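Local structure of protein pid-3 (Caenorhabditis elegans, 7OCZ) at residues 10-15 / 54-59; 15-20 / 31-36. The protein probably acts in piRNA biogenesis and chromosome segregation, with an RRM-like domain that pairs with a second copy of itself. One frame throughout, in Å; residues are numbered along the deposited sequence.

Contact 1 (10-15 / 54-59)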
# COMPACT_ATOMS: atom_id res chain seq x y z
N ASP A 10 -8.16 -11.46 -13.78
CA ASP A 10 -7.50 -12.27 -14.80
C ASP A 10 -6.09 -12.61 -14.34
O ASP A 10 -5.37 -11.76 -13.80
CB ASP A 10 -7.44 -11.53 -16.14
CG ASP A 10 -6.73 -12.33 -17.23
OD1 ASP A 10 -6.37 -13.51 -17.01
OD2 ASP A 10 -6.51 -11.77 -18.32
N GLN A 11 -5.68 -13.86 -14.60
CA GLN A 11 -4.39 -14.33 -14.12
C GLN A 11 -3.21 -13.66 -14.81
O GLN A 11 -2.11 -13.65 -14.25
CB GLN A 11 -4.29 -15.84 -14.30
CG GLN A 11 -5.04 -16.63 -13.25
CD GLN A 11 -4.79 -18.12 -13.36
OE1 GLN A 11 -4.75 -18.67 -14.47
NE2 GLN A 11 -4.58 -18.78 -12.22
N GLU A 12 -3.41 -13.09 -16.00
CA GLU A 12 -2.31 -12.44 -16.70
C GLU A 12 -1.84 -11.18 -16.00
O GLU A 12 -0.72 -10.72 -16.25
CB GLU A 12 -2.72 -12.12 -18.14
CG GLU A 12 -3.29 -13.32 -18.90
CD GLU A 12 -2.30 -13.91 -19.89
OE1 GLU A 12 -1.34 -13.21 -20.26
OE2 GLU A 12 -2.50 -15.07 -20.31
N ASN A 13 -2.67 -10.60 -15.13
CA ASN A 13 -2.31 -9.39 -14.40
C ASN A 13 -1.67 -9.68 -13.05
O ASN A 13 -1.41 -8.74 -12.30
CB ASN A 13 -3.56 -8.52 -14.19
CG ASN A 13 -4.32 -8.26 -15.48
OD1 ASN A 13 -3.77 -8.30 -16.57
ND2 ASN A 13 -5.62 -7.98 -15.34
N MET A 14 -1.40 -10.94 -12.74
CA MET A 14 -0.99 -11.35 -11.40
C MET A 14 0.52 -11.50 -11.32
O MET A 14 1.16 -12.00 -12.24
CB MET A 14 -1.63 -12.67 -11.00
CG MET A 14 -3.07 -12.77 -11.37
SD MET A 14 -4.07 -12.06 -10.08
CE MET A 14 -4.27 -13.51 -9.04
N LEU A 15 1.06 -11.11 -10.17
CA LEU A 15 2.48 -11.20 -9.88
C LEU A 15 2.66 -12.11 -8.67
O LEU A 15 1.88 -12.05 -7.72
CB LEU A 15 3.02 -9.79 -9.60
CG LEU A 15 4.49 -9.58 -9.28
CD1 LEU A 15 5.23 -9.88 -10.58
CD2 LEU A 15 4.75 -8.17 -8.83
N GLU A 54 -2.27 -4.02 -12.86
CA GLU A 54 -3.22 -3.50 -13.83
C GLU A 54 -3.32 -4.39 -15.07
O GLU A 54 -4.42 -4.72 -15.52
CB GLU A 54 -2.83 -2.08 -14.23
CG GLU A 54 -3.42 -0.99 -13.35
CD GLU A 54 -4.93 -0.89 -13.49
OE1 GLU A 54 -5.65 -1.37 -12.59
OE2 GLU A 54 -5.39 -0.36 -14.52
N ASN A 55 -2.18 -4.79 -15.63
CA ASN A 55 -2.17 -5.61 -16.84
C ASN A 55 -0.83 -6.32 -16.94
O ASN A 55 0.04 -6.19 -16.08
CB ASN A 55 -2.44 -4.76 -18.08
CG ASN A 55 -1.46 -3.60 -18.22
OD1 ASN A 55 -0.25 -3.77 -18.12
ND2 ASN A 55 -2.00 -2.41 -18.48
N LYS A 56 -0.66 -7.07 -18.04
CA LYS A 56 0.53 -7.89 -18.22
C LYS A 56 1.78 -7.05 -18.46
O LYS A 56 2.89 -7.52 -18.21
CB LYS A 56 0.33 -8.87 -19.37
CG LYS A 56 0.10 -8.19 -20.71
CD LYS A 56 -0.16 -9.20 -21.82
CE LYS A 56 -0.56 -8.52 -23.12
NZ LYS A 56 -1.99 -8.05 -23.11
N PHE A 57 1.63 -5.82 -18.98
CA PHE A 57 2.81 -4.97 -19.15
C PHE A 57 3.35 -4.50 -17.81
O PHE A 57 4.56 -4.37 -17.64
CB PHE A 57 2.50 -3.76 -20.03
CG PHE A 57 2.14 -4.10 -21.44
CD1 PHE A 57 3.11 -4.50 -22.33
CD2 PHE A 57 0.84 -3.99 -21.88
CE1 PHE A 57 2.79 -4.80 -23.63
CE2 PHE A 57 0.51 -4.29 -23.18
CZ PHE A 57 1.49 -4.69 -24.06
N GLN A 58 2.45 -4.20 -16.86
CA GLN A 58 2.88 -3.84 -15.52
C GLN A 58 3.56 -5.01 -14.84
O GLN A 58 4.59 -4.85 -14.17
CB GLN A 58 1.67 -3.39 -14.69
CG GLN A 58 0.87 -2.27 -15.30
CD GLN A 58 1.70 -1.04 -15.54
OE1 GLN A 58 2.44 -0.59 -14.66
NE2 GLN A 58 1.59 -0.49 -16.75
N VAL A 59 3.00 -6.21 -15.01
CA VAL A 59 3.59 -7.41 -14.42
C VAL A 59 5.02 -7.59 -14.91
O VAL A 59 5.94 -7.81 -14.11
CB VAL A 59 2.72 -8.64 -14.74
CG1 VAL A 59 3.45 -9.91 -14.33
CG2 VAL A 59 1.39 -8.54 -14.04
O HOH W 1 -3.26 -7.72 -19.22

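Contact 2 (15-20 / 31-36)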
# COMPACT_ATOMS: atom_id res chain seq x y z
N LEU A 15 1.06 -11.11 -10.17
CA LEU A 15 2.48 -11.20 -9.88
C LEU A 15 2.66 -12.11 -8.67
O LEU A 15 1.88 -12.05 -7.72
CB LEU A 15 3.02 -9.79 -9.60
CG LEU A 15 4.49 -9.58 -9.28
CD1 LEU A 15 5.23 -9.88 -10.58
CD2 LEU A 15 4.75 -8.17 -8.83
N LYS A 16 3.68 -12.95 -8.71
CA LYS A 16 4.09 -13.74 -7.55
C LYS A 16 5.29 -13.07 -6.91
O LYS A 16 6.26 -12.76 -7.60
CB LYS A 16 4.46 -15.16 -7.97
CG LYS A 16 3.31 -16.04 -8.39
CD LYS A 16 3.83 -17.31 -9.05
CE LYS A 16 4.14 -18.39 -8.04
NZ LYS A 16 4.26 -19.71 -8.73
N ILE A 17 5.24 -12.87 -5.60
CA ILE A 17 6.33 -12.20 -4.89
C ILE A 17 6.62 -12.95 -3.59
O ILE A 17 5.70 -13.33 -2.87
CB ILE A 17 6.00 -10.71 -4.62
CG1 ILE A 17 7.16 -10.01 -3.91
CG2 ILE A 17 4.68 -10.57 -3.86
CD1 ILE A 17 7.08 -8.48 -3.97
N SER A 18 7.90 -13.18 -3.32
CA SER A 18 8.29 -13.86 -2.09
C SER A 18 9.65 -13.34 -1.62
O SER A 18 10.38 -12.68 -2.37
CB SER A 18 8.33 -15.38 -2.26
OG SER A 18 9.36 -15.77 -3.15
N GLY A 19 9.98 -13.63 -0.36
CA GLY A 19 11.26 -13.27 0.21
C GLY A 19 11.29 -11.98 1.00
O GLY A 19 12.34 -11.65 1.57
N TYR A 20 10.19 -11.22 1.03
CA TYR A 20 10.13 -10.02 1.84
C TYR A 20 10.07 -10.39 3.33
O TYR A 20 9.76 -11.53 3.68
CB TYR A 20 8.92 -9.18 1.44
CG TYR A 20 7.64 -9.97 1.40
CD1 TYR A 20 6.90 -10.19 2.56
CD2 TYR A 20 7.17 -10.50 0.21
CE1 TYR A 20 5.74 -10.92 2.53
CE2 TYR A 20 6.00 -11.22 0.17
CZ TYR A 20 5.29 -11.43 1.33
OH TYR A 20 4.13 -12.15 1.29
N GLN A 31 2.97 -1.32 -0.36
CA GLN A 31 3.96 -0.25 -0.20
C GLN A 31 5.30 -0.65 -0.78
O GLN A 31 6.03 0.19 -1.33
CB GLN A 31 4.11 0.11 1.27
CG GLN A 31 2.91 0.86 1.83
CD GLN A 31 2.99 1.01 3.32
OE1 GLN A 31 3.34 0.07 4.04
NE2 GLN A 31 2.68 2.21 3.81
N LEU A 32 5.65 -1.93 -0.68
CA LEU A 32 6.90 -2.43 -1.24
C LEU A 32 6.97 -2.23 -2.75
O LEU A 32 8.05 -2.00 -3.30
CB LEU A 32 7.03 -3.92 -0.89
CG LEU A 32 8.26 -4.74 -1.28
CD1 LEU A 32 9.54 -3.91 -1.17
CD2 LEU A 32 8.34 -5.99 -0.44
N LEU A 33 5.81 -2.29 -3.41
CA LEU A 33 5.69 -2.28 -4.86
C LEU A 33 5.35 -0.91 -5.43
O LEU A 33 5.02 -0.81 -6.61
CB LEU A 33 4.62 -3.29 -5.27
CG LEU A 33 4.94 -4.75 -4.96
CD1 LEU A 33 3.73 -5.64 -5.22
CD2 LEU A 33 6.11 -5.21 -5.80
N THR A 34 5.38 0.14 -4.61
CA THR A 34 5.15 1.49 -5.10
C THR A 34 6.08 1.76 -6.29
O THR A 34 7.24 1.34 -6.25
CB THR A 34 5.40 2.50 -3.98
OG1 THR A 34 4.68 2.11 -2.81
CG2 THR A 34 4.98 3.90 -4.36
N PRO A 35 5.61 2.45 -7.35
CA PRO A 35 4.31 3.08 -7.59
C PRO A 35 3.35 2.26 -8.44
O PRO A 35 2.47 2.85 -9.08
CB PRO A 35 4.70 4.34 -8.35
CG PRO A 35 5.86 3.88 -9.21
CD PRO A 35 6.52 2.71 -8.48
N TYR A 36 3.51 0.94 -8.46
CA TYR A 36 2.63 0.12 -9.27
C TYR A 36 1.24 0.09 -8.66
O TYR A 36 1.09 -0.08 -7.45
CB TYR A 36 3.18 -1.30 -9.41
CG TYR A 36 4.37 -1.38 -10.34
CD1 TYR A 36 4.19 -1.57 -11.71
CD2 TYR A 36 5.67 -1.26 -9.87
CE1 TYR A 36 5.26 -1.64 -12.57
CE2 TYR A 36 6.75 -1.33 -10.72
CZ TYR A 36 6.54 -1.52 -12.08
OH TYR A 36 7.61 -1.58 -12.94

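Contact 1 (10-15 / 54-59)
Asn13 and Lys56 meet through a water: Asn13 OD1 accepts a hydrogen bond from it at 2.8 Å, and the same water takes the N-H of Lys56, 2.9 Å from Lys56 N. This N-H belongs to the first residue of a helix, where no backbone carbonyl of an earlier turn is there to receive it, so the bridge ties the 3-10 turn 11-13, just before strand 14-18, to the start of helix 56-66. Asn13 OD1 also sits 3.1 Å from Asn55 CA. With CG beside its own backbone N and anti to the carbonyl carbon (chi1 -51°), the Asn13 amide reaches across to the backbone just ahead of the helix. An alanine at this position is likely to leave the bridging water without its acceptor on this side and open a gap against Asn55. Asn55 is the N-cap: its OD1 accepts from Gln58 N at 3.0 Å, and the N-H comes in only 20° from the carbonyl plane.

Deeper in, Val59 sets its two methyls against backbone oxygens. Val59 CG2 lies 3.3 Å from Asn13 O, and Val59 CG1 lies 3.7 Å from Met14 O, while CG1 also meets Leu15 CD1, the two side chains sliding past each other in opposite directions. At the outer rim Lys56 CB rests 3.8 Å from Glu12 O; the charged ends of Glu12 and Lys56 do not touch.

The patch sits where strand 14-18 begins and helix 56-66 starts. Asn13 and Leu15 are bonded by their backbones to Leu53 and Val51 on one flank, and Met14 to Leu82 on the other, while Leu15 runs on beneath helix 56-66, against Ala62 and Val63, and reaches Val79 of strand 75-81.

Contact 2 (15-20 / 31-36)
Ile17 and Leu33 touch methyl to methyl, Ile17 CD1 lying 3.9 Å from Leu33 CD2, the two side chains passing each other in opposite directions. Ile17 is stretched out, CG1 trans to the backbone N (chi1 -179°) and CD1 continuing the zigzag, which carries the tip from the strand across to the end of helix 26-32. Ile17 CD1 also lies near Leu32 CD2, at a looser 4.5 Å. The closer neighbour of this Leu32 methyl is Tyr20, whose CB stands 3.7 Å from Leu32 CD2; the methyl lies obliquely to the ring, and the far end of the Tyr20 side chain leads away from 31-36. On the other flank Leu33 CD2 is 4.4 Å from Leu15 CD2. The meeting is wholly apolar, with no hydrogen bond across it.

One step out, the turn after the helix is pinned by its own polar groups. Gln31 O receives the hydroxyl of Thr34, OG1 to O 2.8 Å, with a weak backbone bond from Thr34 N beside it. Beyond the cis peptide before Pro35, Tyr36 N bonds Leu33 O at 3.0 Å, and Leu33 O lies at the edge of the Tyr36 ring, in its plane. These bonds probably help to hold the turn from which the Leu33 side chain points toward the strand. On the strand side, Ile17 and Gly19 are paired by backbone with Ala49 and Gln47, and Gly19, at a positive phi of 96°, turns the chain into Tyr20.

Val51 and Val79 of the flanking strands extend the apolar layer around Ile17. Beyond the helix end, Gln31 NE2 bonds Tyr36 O of the second subunit. Alternate residues of the first, central strand packing against the end of the first helix, in a beta-alpha-beta-beta-alpha-beta arrangement with both helices on one side of the sheet, fit the RRM fold.

Overall arrangement
Both contacts use strand 14-18, and Leu15 belongs to each: its CD1 branch faces helix 56-66 in contact 1, its CD2 branch the end of helix 26-32 in contact 2. The two thus join the central strand to both helices on the same side of the sheet. Contact 2 lies near the middle of the chain, buried and purely apolar. Contact 1, about 13 Å away between centres, is only partly buried, and there a water bridges the two segments beside a helix cap inside 54-59, with Val59 as its inward part. They meet where Gln58 packs on Tyr36. Contact 2 alone borders the second subunit.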